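Local coordinates for importin subunit beta-1 (Saccharomyces cerevisiae, PDB 5OWU), which carries proteins into the nucleus by pairing with importin alpha, the subunit that recognises the classical nuclear localization signal of the cargo, at residues Asn385-Val390 / Lys428-Trp433. Residues are numbered along the deposited sequence; the frame is centred on the assembly and turned at random.
Sequences NREAAV and KETTAW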
# COMPACT_ATOMS: atom_id res chain seq x y z
N ASN A 385 -32.68 -1.42 -8.93
CA ASN A 385 -32.50 -0.40 -9.96
C ASN A 385 -32.30 0.99 -9.37
O ASN A 385 -31.48 1.76 -9.86
CB ASN A 385 -33.69 -0.43 -10.92
CG ASN A 385 -33.74 -1.71 -11.74
OD1 ASN A 385 -34.18 -2.75 -11.25
ND2 ASN A 385 -33.27 -1.64 -12.97
N ARG A 386 -33.02 1.32 -8.29
CA ARG A 386 -32.80 2.61 -7.64
C ARG A 386 -31.41 2.66 -7.01
O ARG A 386 -30.69 3.67 -7.15
CB ARG A 386 -33.88 2.85 -6.59
CG ARG A 386 -35.31 2.72 -7.13
CD ARG A 386 -36.35 3.33 -6.19
NE ARG A 386 -36.43 2.64 -4.90
CZ ARG A 386 -37.07 1.50 -4.71
NH1 ARG A 386 -37.67 0.89 -5.72
NH2 ARG A 386 -37.09 0.95 -3.50
N GLU A 387 -31.01 1.59 -6.31
CA GLU A 387 -29.67 1.55 -5.73
C GLU A 387 -28.61 1.68 -6.82
O GLU A 387 -27.65 2.45 -6.69
CB GLU A 387 -29.47 0.26 -4.94
CG GLU A 387 -28.24 0.25 -4.04
CD GLU A 387 -26.94 -0.05 -4.78
OE1 GLU A 387 -27.00 -0.60 -5.90
OE2 GLU A 387 -25.86 0.26 -4.23
N ALA A 388 -28.78 0.94 -7.92
CA ALA A 388 -27.87 1.07 -9.05
C ALA A 388 -27.82 2.51 -9.55
O ALA A 388 -26.75 3.02 -9.90
CB ALA A 388 -28.30 0.13 -10.18
N ALA A 389 -28.97 3.20 -9.58
CA ALA A 389 -29.00 4.56 -10.09
C ALA A 389 -28.16 5.50 -9.24
O ALA A 389 -27.32 6.25 -9.76
CB ALA A 389 -30.45 5.05 -10.17
N VAL A 390 -28.35 5.47 -7.91
CA VAL A 390 -27.53 6.37 -7.08
C VAL A 390 -26.07 5.93 -7.08
O VAL A 390 -25.16 6.76 -6.98
CB VAL A 390 -28.06 6.51 -5.64
CG1 VAL A 390 -29.29 7.38 -5.60
CG2 VAL A 390 -28.35 5.14 -5.01
N LYS A 428 -30.90 3.44 0.76
CA LYS A 428 -30.54 4.56 1.63
C LYS A 428 -29.04 4.57 1.91
O LYS A 428 -28.43 5.64 1.99
CB LYS A 428 -31.31 4.47 2.94
CG LYS A 428 -32.79 4.77 2.80
CD LYS A 428 -33.47 4.86 4.17
CE LYS A 428 -33.54 3.52 4.85
NZ LYS A 428 -34.28 3.64 6.13
N GLU A 429 -28.44 3.40 2.08
CA GLU A 429 -27.01 3.33 2.32
C GLU A 429 -26.24 3.95 1.16
O GLU A 429 -25.36 4.81 1.35
CB GLU A 429 -26.60 1.86 2.53
CG GLU A 429 -25.11 1.62 2.62
CD GLU A 429 -24.79 0.18 2.98
OE1 GLU A 429 -25.44 -0.74 2.44
OE2 GLU A 429 -23.89 -0.04 3.82
N THR A 430 -26.57 3.53 -0.06
CA THR A 430 -25.85 4.04 -1.22
C THR A 430 -26.20 5.50 -1.49
O THR A 430 -25.34 6.25 -1.94
CB THR A 430 -26.14 3.16 -2.43
OG1 THR A 430 -25.73 1.82 -2.12
CG2 THR A 430 -25.40 3.67 -3.68
N THR A 431 -27.43 5.91 -1.20
CA THR A 431 -27.80 7.32 -1.35
C THR A 431 -26.99 8.21 -0.42
O THR A 431 -26.53 9.29 -0.82
CB THR A 431 -29.30 7.49 -1.09
OG1 THR A 431 -30.04 6.75 -2.07
CG2 THR A 431 -29.72 8.97 -1.16
N ALA A 432 -26.82 7.80 0.84
CA ALA A 432 -25.97 8.55 1.75
C ALA A 432 -24.55 8.66 1.20
O ALA A 432 -23.94 9.74 1.20
CB ALA A 432 -25.96 7.91 3.14
N TRP A 433 -24.01 7.53 0.73
CA TRP A 433 -22.71 7.56 0.07
C TRP A 433 -22.69 8.54 -1.10
O TRP A 433 -21.75 9.33 -1.26
CB TRP A 433 -22.33 6.16 -0.40
CG TRP A 433 -21.11 6.09 -1.27
CD1 TRP A 433 -19.81 6.04 -0.85
CD2 TRP A 433 -21.08 6.04 -2.70
NE1 TRP A 433 -18.97 5.96 -1.94
CE2 TRP A 433 -19.72 5.96 -3.08
CE3 TRP A 433 -22.06 6.06 -3.70
CZ2 TRP A 433 -19.32 5.90 -4.41
CZ3 TRP A 433 -21.66 6.00 -5.02
CH2 TRP A 433 -20.31 5.92 -5.37
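T430 meets E387 through one short, directional bond: its hydroxyl OG1 donates at 2.6 Å to OE2 of the carboxylate, which accepts through its anti lone pair, the one facing away from OE1. The two side chains cross at nearly a right angle. E387 gets there by folding: CG stands anti to the backbone N (chi1 -167°), then the chain bends at chi2 (-80°), which swings the carboxylate across to the neighbouring helix. Beside this bond V390 packs against both threonines. It points at the other helix and sets CG2 against the methyl CG2 of T430 at 3.6 Å, while its CG1 lies 3.7 Å from OG1 of T431. That second hydroxyl is spent inside its own helix, bonded to the carbonyl O of V427, so towards V390 it offers only van der Waals packing. The ring edge of W433 just reaches the carbonyl O of V390, and its ring meets that of W475 on helix 467-484, their planes nearly parallel.

Further out, OE1 of E387 takes a hydrogen bond from Q336, so the carboxylate is held at both oxygens. With an alanine in place of E387, the T430 hydroxyl would probably be left with little beyond its weak bond to the Q426 carbonyl, and the Q336 amide would lose its mate. Segments 385-390 and 428-433 run almost parallel, 12° apart, with axes 8.8 Å from each other at closest approach, and join HEAT 9 to HEAT 10 in the solenoid. A buried carboxylate held by neutral donors suggests that this seam relies on a single directional bond together with close aliphatic packing.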